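Local structure of AAA family ATPase (Sulfolobus acidocaldarius, 2W2U) at residues E17-Y22 and I46-Q51; N25-D30 and T40-A45; Q51-Y56 and I64-I69. The protein acts in archaeal cell division as an ESCRT-linked AAA ATPase, represented here by its MIT domain, a three-helix module with a bound peptide. All coordinates share one frame; numbering follows the deposited sequence.

Contact 1 (E17-Y22 and I46-Q51); sequences EMARKY and IEVLAQ
Val-48 presents its two methyl groups to different partners on segment 17-22. CG1 of Val-48 lies 3.8 Å from CB of Ala-19, the closest side-chain approach of the pair. CG2 of Val-48 takes the larger residues, with SD of Met-18 at 3.9 Å and, at the rim of the Tyr-22 ring and near its plane, CE2 of Tyr-22 at 4.1 Å. The split follows from the valine rotamer, in which CG1 is anti to the backbone N (chi1 -179°) and CG2 is anti to the carbonyl carbon. Met-18 and Tyr-22 both come in roughly perpendicular to the valine, so the branch is met from the flank by a thioether and by a ring edge. Leu-49 gives Ala-19 a second apolar neighbour, its CD2 4.0 Å from CB of Ala-19. Cutting Val-48 back to an alanine removes the methyls that Met-18, the Tyr-22 edge and Ala-19 pack on, and would probably open a gap between the helices.

The polar pairing stays on one helix: Arg-20 and Glu-17 form a salt bridge whose NH1 to OE1 hydrogen bond is weak, on the side turned from segment 46-51. Ala-19 and Val-48 have CA atoms only 5.6 Å apart, and the axes of the two segments approach to 8.7 Å at 158°. This is close antiparallel packing of the first two helices, 11-31 and 35-55, in the three-helix bundle of an MIT domain.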
loop_
_atom_site.group_PDB
_atom_site.type_symbol
_atom_site.label_atom_id
_atom_site.label_comp_id
_atom_site.label_asym_id
_atom_site.label_seq_id
_atom_site.Cartn_x
_atom_site.Cartn_y
_atom_site.Cartn_z
ATOM N N GLU A 17 -7.333 2.677 -6.493
ATOM C CA GLU A 17 -8.097 3.423 -5.485
ATOM C C GLU A 17 -8.307 2.622 -4.187
ATOM O O GLU A 17 -8.214 3.177 -3.081
ATOM C CB GLU A 17 -9.435 3.902 -6.080
ATOM C CG GLU A 17 -10.567 4.177 -5.069
ATOM C CD GLU A 17 -10.283 5.309 -4.073
ATOM O OE1 GLU A 17 -9.449 6.205 -4.360
ATOM O OE2 GLU A 17 -10.912 5.292 -2.990
ATOM N N MET A 18 -8.590 1.328 -4.339
ATOM C CA MET A 18 -8.727 0.399 -3.214
ATOM C C MET A 18 -7.446 0.339 -2.385
ATOM O O MET A 18 -7.490 0.454 -1.165
ATOM C CB MET A 18 -9.092 -1.000 -3.724
ATOM C CG MET A 18 -9.484 -2.014 -2.643
ATOM S SD MET A 18 -9.860 -3.648 -3.341
ATOM C CE MET A 18 -11.121 -3.234 -4.533
ATOM N N ALA A 19 -6.314 0.150 -3.058
ATOM C CA ALA A 19 -4.996 0.175 -2.422
ATOM C C ALA A 19 -4.732 1.505 -1.714
ATOM O O ALA A 19 -4.244 1.519 -0.582
ATOM C CB ALA A 19 -3.904 -0.109 -3.454
ATOM N N ARG A 20 -5.072 2.610 -2.385
ATOM C CA ARG A 20 -4.946 3.960 -1.823
ATOM C C ARG A 20 -5.722 4.143 -0.513
ATOM O O ARG A 20 -5.169 4.639 0.463
ATOM C CB ARG A 20 -5.375 5.016 -2.847
ATOM C CG ARG A 20 -5.157 6.451 -2.390
ATOM C CD ARG A 20 -5.544 7.479 -3.460
ATOM N NE ARG A 20 -4.751 7.324 -4.681
ATOM C CZ ARG A 20 -5.220 6.860 -5.836
ATOM N NH1 ARG A 20 -6.498 6.510 -5.961
ATOM N NH2 ARG A 20 -4.408 6.755 -6.879
ATOM N N LYS A 21 -6.996 3.750 -0.510
ATOM C CA LYS A 21 -7.848 3.786 0.683
ATOM C C LYS A 21 -7.221 3.021 1.851
ATOM O O LYS A 21 -7.178 3.526 2.971
ATOM C CB LYS A 21 -9.254 3.245 0.360
ATOM C CG LYS A 21 -10.065 2.751 1.577
ATOM C CD LYS A 21 -11.495 2.298 1.232
ATOM C CE LYS A 21 -11.557 1.179 0.176
ATOM N NZ LYS A 21 -11.908 1.707 -1.191
ATOM N N TYR A 22 -6.722 1.817 1.583
ATOM C CA TYR A 22 -6.028 1.034 2.607
ATOM C C TYR A 22 -4.749 1.707 3.104
ATOM O O TYR A 22 -4.508 1.766 4.314
ATOM C CB TYR A 22 -5.732 -0.388 2.115
ATOM C CG TYR A 22 -6.950 -1.276 2.018
ATOM C CD1 TYR A 22 -7.802 -1.433 3.103
ATOM C CD2 TYR A 22 -7.239 -1.974 0.846
ATOM C CE1 TYR A 22 -8.920 -2.257 3.031
ATOM C CE2 TYR A 22 -8.362 -2.799 0.760
ATOM C CZ TYR A 22 -9.194 -2.935 1.860
ATOM O OH TYR A 22 -10.308 -3.748 1.803
ATOM N N ILE A 46 -0.886 -3.964 0.531
ATOM C CA ILE A 46 0.098 -4.867 -0.089
ATOM C C ILE A 46 -0.588 -5.919 -0.971
ATOM O O ILE A 46 -0.206 -6.116 -2.127
ATOM C CB ILE A 46 1.021 -5.547 0.963
ATOM C CG1 ILE A 46 2.017 -4.534 1.531
ATOM C CG2 ILE A 46 1.784 -6.738 0.341
ATOM C CD1 ILE A 46 2.630 -4.940 2.879
ATOM N N GLU A 47 -1.622 -6.562 -0.430
ATOM C CA GLU A 47 -2.368 -7.570 -1.178
ATOM C C GLU A 47 -3.006 -7.017 -2.462
ATOM O O GLU A 47 -2.961 -7.667 -3.506
ATOM C CB GLU A 47 -3.423 -8.226 -0.285
ATOM C CG GLU A 47 -4.020 -9.501 -0.860
ATOM C CD GLU A 47 -5.240 -9.978 -0.083
ATOM O OE1 GLU A 47 -5.695 -9.249 0.829
ATOM O OE2 GLU A 47 -5.741 -11.080 -0.389
ATOM N N VAL A 48 -3.603 -5.830 -2.388
ATOM C CA VAL A 48 -4.168 -5.195 -3.595
ATOM C C VAL A 48 -3.055 -4.820 -4.583
ATOM O O VAL A 48 -3.203 -5.005 -5.792
ATOM C CB VAL A 48 -5.041 -3.952 -3.272
ATOM C CG1 VAL A 48 -5.618 -3.350 -4.546
ATOM C CG2 VAL A 48 -6.181 -4.316 -2.307
ATOM N N LEU A 49 -1.943 -4.303 -4.058
ATOM C CA LEU A 49 -0.796 -3.929 -4.888
ATOM C C LEU A 49 -0.132 -5.151 -5.538
ATOM O O LEU A 49 0.326 -5.074 -6.677
ATOM C CB LEU A 49 0.220 -3.088 -4.097
ATOM C CG LEU A 49 -0.160 -1.647 -3.700
ATOM C CD1 LEU A 49 0.815 -1.065 -2.665
ATOM C CD2 LEU A 49 -0.268 -0.718 -4.910
ATOM N N ALA A 50 -0.110 -6.276 -4.823
ATOM C CA ALA A 50 0.381 -7.533 -5.390
ATOM C C ALA A 50 -0.514 -8.009 -6.536
ATOM O O ALA A 50 -0.019 -8.506 -7.548
ATOM C CB ALA A 50 0.516 -8.612 -4.308
ATOM N N GLN A 51 -1.825 -7.838 -6.378
ATOM C CA GLN A 51 -2.786 -8.184 -7.422
ATOM C C GLN A 51 -2.584 -7.334 -8.687
ATOM O O GLN A 51 -2.623 -7.859 -9.810
ATOM C CB GLN A 51 -4.220 -8.030 -6.900
ATOM C CG GLN A 51 -5.304 -8.343 -7.931
ATOM C CD GLN A 51 -5.383 -9.823 -8.260
ATOM O OE1 GLN A 51 -5.543 -10.653 -7.367
ATOM N NE2 GLN A 51 -5.282 -10.161 -9.547
#

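Contact 2 (N25-D30 and T40-A45); sequences NAVKAD and TNYKKA
Tyr-42 reaches across to segment 25-30 and is engaged there by its hydroxyl and by one face of its ring. The hydroxyl donates a hydrogen bond to Asp-30, with OH of Tyr-42 2.7 Å from OD2 of Asp-30. The carboxylate receives it through the anti lone pair of OD2, the one directed away from the other oxygen. OD2 lies at the ring edge, in the ring plane, while the carboxylate itself stands almost upright to the ring, the two planes 87° apart. Asp-30 places its group there with CG anti to the backbone N (chi1 -162°). The same OD2 also forms a salt bridge with NE of Arg-75, so this oxygen of the buried Asp-30 has two donors, which would be expected to favour the charged carboxylate.

The ring face makes a CH-pi contact. CB of Ala-26 sits 3.5 Å from the centroid of the Tyr-42 ring, only 13° off the normal, and thus practically over its centre. The methyl over the face and the bond at the hydroxyl together probably limit how far the ring can tilt. Val-27 contributes its CG2 methyl, 3.9 Å from OH of Tyr-42.

Packing of shorter groups completes the contact. CB of Ala-26 and CB of Asn-41 are 3.5 Å apart, where the backbones come nearest. OD1 of Asn-41 lies 3.4 Å from CB of Asn-25, and the two amides are turned nearly perpendicular; ND2 of Asn-41 bonds instead to the carbonyl oxygen of Glu-37 on its own helix.

The axes of segments 25-30 and 40-45 come within 8.3 Å of each other, joining helices 11-31 and 35-55, and helix 62-81 closes over the tyrosine with Tyr-72, Arg-75, Ile-76 and Leu-79.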
loop_
_atom_site.group_PDB
_atom_site.type_symbol
_atom_site.label_atom_id
_atom_site.label_comp_id
_atom_site.label_asym_id
_atom_site.label_seq_id
_atom_site.Cartn_x
_atom_site.Cartn_y
_atom_site.Cartn_z
ATOM N N ASN A 25 -5.601 4.651 5.271
ATOM C CA ASN A 25 -6.046 4.121 6.564
ATOM C C ASN A 25 -4.880 3.679 7.450
ATOM O O ASN A 25 -4.892 3.910 8.658
ATOM C CB ASN A 25 -7.017 2.949 6.379
ATOM C CG ASN A 25 -8.392 3.380 5.895
ATOM O OD1 ASN A 25 -8.722 4.567 5.866
ATOM N ND2 ASN A 25 -9.208 2.400 5.516
ATOM N N ALA A 26 -3.881 3.051 6.835
ATOM C CA ALA A 26 -2.704 2.545 7.539
ATOM C C ALA A 26 -1.800 3.655 8.084
ATOM O O ALA A 26 -1.344 3.585 9.225
ATOM C CB ALA A 26 -1.916 1.617 6.635
ATOM N N VAL A 27 -1.542 4.669 7.260
ATOM C CA VAL A 27 -0.685 5.785 7.649
ATOM C C VAL A 27 -1.361 6.610 8.755
ATOM O O VAL A 27 -0.694 7.072 9.689
ATOM C CB VAL A 27 -0.287 6.659 6.417
ATOM C CG1 VAL A 27 0.567 7.836 6.832
ATOM C CG2 VAL A 27 0.469 5.824 5.394
ATOM N N LYS A 28 -2.681 6.762 8.656
ATOM C CA LYS A 28 -3.472 7.448 9.678
ATOM C C LYS A 28 -3.379 6.715 11.014
ATOM O O LYS A 28 -2.995 7.312 12.025
ATOM C CB LYS A 28 -4.937 7.574 9.234
ATOM C CG LYS A 28 -5.832 8.397 10.169
ATOM C CD LYS A 28 -7.297 8.300 9.744
ATOM C CE LYS A 28 -8.234 8.965 10.747
ATOM N NZ LYS A 28 -8.190 10.453 10.671
ATOM N N ALA A 29 -3.716 5.422 11.004
ATOM C CA ALA A 29 -3.641 4.575 12.197
ATOM C C ALA A 29 -2.222 4.530 12.768
ATOM O O ALA A 29 -2.032 4.560 13.983
ATOM C CB ALA A 29 -4.144 3.167 11.889
ATOM N N ASP A 30 -1.237 4.478 11.875
ATOM C CA ASP A 30 0.178 4.503 12.228
ATOM C C ASP A 30 0.527 5.757 13.043
ATOM O O ASP A 30 1.151 5.658 14.103
ATOM C CB ASP A 30 1.027 4.433 10.948
ATOM C CG ASP A 30 2.464 4.015 11.200
ATOM O OD1 ASP A 30 2.962 4.131 12.345
ATOM O OD2 ASP A 30 3.110 3.573 10.226
ATOM N N THR A 40 -2.738 -4.026 9.780
ATOM C CA THR A 40 -3.853 -4.643 9.048
ATOM C C THR A 40 -4.066 -3.948 7.706
ATOM O O THR A 40 -4.196 -4.592 6.672
ATOM C CB THR A 40 -5.184 -4.613 9.855
ATOM O OG1 THR A 40 -4.967 -5.113 11.174
ATOM C CG2 THR A 40 -6.238 -5.483 9.200
ATOM N N ASN A 41 -4.099 -2.623 7.742
ATOM C CA ASN A 41 -4.340 -1.820 6.558
ATOM C C ASN A 41 -3.176 -1.813 5.552
ATOM O O ASN A 41 -3.405 -1.839 4.344
ATOM C CB ASN A 41 -4.777 -0.414 6.972
ATOM C CG ASN A 41 -6.239 -0.369 7.394
ATOM O OD1 ASN A 41 -7.131 -0.487 6.555
ATOM N ND2 ASN A 41 -6.490 -0.209 8.697
ATOM N N TYR A 42 -1.940 -1.801 6.058
ATOM C CA TYR A 42 -0.743 -1.949 5.218
ATOM C C TYR A 42 -0.779 -3.292 4.471
ATOM O O TYR A 42 -0.506 -3.348 3.264
ATOM C CB TYR A 42 0.544 -1.871 6.058
ATOM C CG TYR A 42 1.015 -0.481 6.464
ATOM C CD1 TYR A 42 1.198 0.535 5.515
ATOM C CD2 TYR A 42 1.330 -0.201 7.793
ATOM C CE1 TYR A 42 1.647 1.806 5.897
ATOM C CE2 TYR A 42 1.776 1.061 8.187
ATOM C CZ TYR A 42 1.937 2.054 7.233
ATOM O OH TYR A 42 2.378 3.288 7.627
ATOM N N LYS A 43 -1.118 -4.367 5.189
ATOM C CA LYS A 43 -1.183 -5.706 4.595
ATOM C C LYS A 43 -2.231 -5.769 3.489
ATOM O O LYS A 43 -2.034 -6.437 2.474
ATOM C CB LYS A 43 -1.497 -6.772 5.646
ATOM C CG LYS A 43 -0.364 -7.097 6.595
ATOM C CD LYS A 43 -0.692 -8.354 7.392
ATOM C CE LYS A 43 0.268 -8.555 8.549
ATOM N NZ LYS A 43 1.587 -9.074 8.132
ATOM N N LYS A 44 -3.344 -5.070 3.709
ATOM C CA LYS A 44 -4.447 -5.042 2.752
ATOM C C LYS A 44 -4.093 -4.220 1.518
ATOM O O LYS A 44 -4.523 -4.539 0.411
ATOM C CB LYS A 44 -5.743 -4.548 3.411
ATOM C CG LYS A 44 -6.384 -5.596 4.322
ATOM C CD LYS A 44 -7.623 -5.063 5.032
ATOM C CE LYS A 44 -8.217 -6.092 6.006
ATOM N NZ LYS A 44 -8.633 -7.375 5.341
ATOM N N ALA A 45 -3.306 -3.166 1.720
ATOM C CA ALA A 45 -2.748 -2.392 0.612
ATOM C C ALA A 45 -1.744 -3.234 -0.185
ATOM O O ALA A 45 -1.762 -3.227 -1.418
ATOM C CB ALA A 45 -2.101 -1.117 1.129
#

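Contact 3 (Q51-Y56 and I64-I69); sequences QLVSLY and IYEQMI
Helix 51-55 and segment 64-69 run antiparallel at 153°, their axes 9.8 Å apart at the closest, with Val-53 and Tyr-65 nearest each other along the backbones. Leu-52 lies against one face of the Tyr-65 ring. Its CB makes a CH-pi contact, 3.9 Å from the ring centroid and displaced toward the rim, with CE2 of Tyr-65 the nearest ring atom to CB of Leu-52 at 3.6 Å. Farther along the leucine, CD1 approaches the CE1 side of the ring and CD2 of Leu-52 comes to 3.8 Å from OH of Tyr-65.

Val-53, one residue on, packs against the base of the tyrosine side chain. Its CG1 is anti to the backbone N (chi1 166°), which turns CG2 toward Tyr-65, and CG2 of Val-53 meets CB of Tyr-65 at 3.6 Å. This methyl of Val-53 also touches CD1 of Ile-69, more loosely at 4.2 Å. Glu-66 comes across the valine with its chain extended beyond CG. The aliphatic touch is between CG of Glu-66 and CG2 of Val-53, at 3.8 Å, while the carboxylate oxygen OE2 lies against CG1 at the edge of the apolar patch.

The tyrosine's polar end is taken up by helix 11-31, where OH is hydrogen-bonded to Glu-16 OE2 and Gln-12 OE1. Between helices 35-55 and 62-81 the contact is mainly apolar, resting on close methyl, methylene and ring packing with the Glu-66 carboxylate at its border, while the hydroxyl of the buried Tyr-65 finds its polar partners on helix 11-31 and ties that helix to the pair.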
loop_
_atom_site.group_PDB
_atom_site.type_symbol
_atom_site.label_atom_id
_atom_site.label_comp_id
_atom_site.label_asym_id
_atom_site.label_seq_id
_atom_site.Cartn_x
_atom_site.Cartn_y
_atom_site.Cartn_z
ATOM N N GLN A 51 -1.825 -7.838 -6.378
ATOM C CA GLN A 51 -2.786 -8.184 -7.422
ATOM C C GLN A 51 -2.584 -7.334 -8.687
ATOM O O GLN A 51 -2.623 -7.859 -9.810
ATOM C CB GLN A 51 -4.220 -8.030 -6.900
ATOM C CG GLN A 51 -5.304 -8.343 -7.931
ATOM C CD GLN A 51 -5.383 -9.823 -8.260
ATOM O OE1 GLN A 51 -5.543 -10.653 -7.367
ATOM N NE2 GLN A 51 -5.282 -10.161 -9.547
ATOM N N LEU A 52 -2.381 -6.029 -8.483
ATOM C CA LEU A 52 -2.063 -5.088 -9.564
ATOM C C LEU A 52 -0.775 -5.465 -10.305
ATOM O O LEU A 52 -0.737 -5.440 -11.534
ATOM C CB LEU A 52 -2.000 -3.648 -9.036
ATOM C CG LEU A 52 -3.323 -2.891 -8.819
ATOM C CD1 LEU A 52 -3.127 -1.697 -7.907
ATOM C CD2 LEU A 52 -3.957 -2.445 -10.136
ATOM N N VAL A 53 0.261 -5.825 -9.549
ATOM C CA VAL A 53 1.495 -6.391 -10.104
ATOM C C VAL A 53 1.245 -7.643 -10.973
ATOM O O VAL A 53 1.779 -7.729 -12.065
ATOM C CB VAL A 53 2.545 -6.683 -8.994
ATOM C CG1 VAL A 53 3.689 -7.577 -9.516
ATOM C CG2 VAL A 53 3.105 -5.379 -8.432
ATOM N N SER A 54 0.436 -8.598 -10.500
ATOM C CA SER A 54 0.064 -9.765 -11.329
ATOM C C SER A 54 -0.624 -9.383 -12.633
ATOM O O SER A 54 -0.338 -9.962 -13.677
ATOM C CB SER A 54 -0.851 -10.731 -10.577
ATOM O OG SER A 54 -0.163 -11.350 -9.511
ATOM N N LEU A 55 -1.539 -8.420 -12.557
ATOM C CA LEU A 55 -2.361 -8.024 -13.700
ATOM C C LEU A 55 -1.604 -7.167 -14.717
ATOM O O LEU A 55 -1.879 -7.240 -15.916
ATOM C CB LEU A 55 -3.611 -7.278 -13.230
ATOM C CG LEU A 55 -4.836 -8.029 -12.688
ATOM C CD1 LEU A 55 -5.703 -7.086 -11.866
ATOM C CD2 LEU A 55 -5.660 -8.650 -13.809
ATOM N N TYR A 56 -0.659 -6.359 -14.235
ATOM C CA TYR A 56 0.047 -5.402 -15.091
ATOM C C TYR A 56 1.554 -5.423 -14.840
ATOM O O TYR A 56 2.199 -4.378 -14.817
ATOM C CB TYR A 56 -0.534 -3.986 -14.910
ATOM C CG TYR A 56 -2.047 -3.958 -14.914
ATOM C CD1 TYR A 56 -2.768 -3.993 -16.117
ATOM C CD2 TYR A 56 -2.759 -3.935 -13.716
ATOM C CE1 TYR A 56 -4.155 -3.991 -16.121
ATOM C CE2 TYR A 56 -4.144 -3.938 -13.709
ATOM C CZ TYR A 56 -4.838 -3.964 -14.912
ATOM O OH TYR A 56 -6.214 -3.961 -14.890
ATOM N N ILE A 64 6.314 1.295 -9.406
ATOM C CA ILE A 64 5.730 2.035 -8.283
ATOM C C ILE A 64 4.953 1.117 -7.325
ATOM O O ILE A 64 5.093 1.237 -6.099
ATOM C CB ILE A 64 4.847 3.218 -8.762
ATOM C CG1 ILE A 64 5.703 4.256 -9.505
ATOM C CG2 ILE A 64 4.114 3.857 -7.583
ATOM C CD1 ILE A 64 4.921 5.139 -10.477
ATOM N N TYR A 65 4.143 0.207 -7.873
ATOM C CA TYR A 65 3.468 -0.806 -7.042
ATOM C C TYR A 65 4.488 -1.564 -6.196
ATOM O O TYR A 65 4.307 -1.735 -4.989
ATOM C CB TYR A 65 2.725 -1.845 -7.881
ATOM C CG TYR A 65 1.679 -1.358 -8.859
ATOM C CD1 TYR A 65 0.923 -0.204 -8.622
ATOM C CD2 TYR A 65 1.402 -2.105 -10.006
ATOM C CE1 TYR A 65 -0.049 0.205 -9.530
ATOM C CE2 TYR A 65 0.440 -1.707 -10.914
ATOM C CZ TYR A 65 -0.282 -0.557 -10.674
ATOM O OH TYR A 65 -1.232 -0.180 -11.592
ATOM N N GLU A 66 5.556 -2.019 -6.855
ATOM C CA GLU A 66 6.585 -2.838 -6.229
ATOM C C GLU A 66 7.382 -2.071 -5.174
ATOM O O GLU A 66 7.703 -2.624 -4.120
ATOM C CB GLU A 66 7.494 -3.454 -7.298
ATOM C CG GLU A 66 6.793 -4.560 -8.115
ATOM C CD GLU A 66 7.333 -4.722 -9.533
ATOM O OE1 GLU A 66 8.382 -4.127 -9.863
ATOM O OE2 GLU A 66 6.698 -5.452 -10.328
ATOM N N GLN A 67 7.672 -0.800 -5.456
ATOM C CA GLN A 67 8.296 0.108 -4.495
ATOM C C GLN A 67 7.451 0.282 -3.233
ATOM O O GLN A 67 7.976 0.241 -2.122
ATOM C CB GLN A 67 8.560 1.481 -5.135
ATOM C CG GLN A 67 9.265 2.490 -4.220
ATOM C CD GLN A 67 9.136 3.939 -4.703
ATOM O OE1 GLN A 67 9.334 4.230 -5.885
ATOM N NE2 GLN A 67 8.807 4.854 -3.782
ATOM N N MET A 68 6.149 0.488 -3.407
ATOM C CA MET A 68 5.261 0.729 -2.272
ATOM C C MET A 68 5.013 -0.526 -1.425
ATOM O O MET A 68 4.926 -0.442 -0.193
ATOM C CB MET A 68 3.955 1.391 -2.721
ATOM C CG MET A 68 4.150 2.808 -3.291
ATOM S SD MET A 68 5.303 3.877 -2.373
ATOM C CE MET A 68 4.330 4.260 -0.921
ATOM N N ILE A 69 4.912 -1.677 -2.088
ATOM C CA ILE A 69 4.843 -2.976 -1.404
ATOM C C ILE A 69 6.008 -3.091 -0.416
ATOM O O ILE A 69 5.810 -3.413 0.754
ATOM C CB ILE A 69 4.828 -4.171 -2.411
ATOM C CG1 ILE A 69 3.452 -4.296 -3.074
ATOM C CG2 ILE A 69 5.194 -5.500 -1.727
ATOM C CD1 ILE A 69 3.392 -5.282 -4.227
#

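How the contacts relate
Helix 35-55 runs through all three contacts. Contacts 1 and 2 join it to helix 11-31, with contact 2 nested along the chain inside the loop that contact 1 closes; their centres are 10 Å apart. Tyr-22 bridges them, its CB lying 3.7 Å from N of Ala-45. Contact 3 turns to helix 62-81, shares Gln-51 with contact 1 and meets it where CB of Leu-49 lies 3.6 Å from CG1 of Ile-69. Contacts 2 and 3, about 17 Å apart between centres, lie on opposite sides of the chain's centre without touching. The bound peptide reaches residues of all three, including Leu-49, Val-27, Tyr-42, Tyr-65 and Met-68.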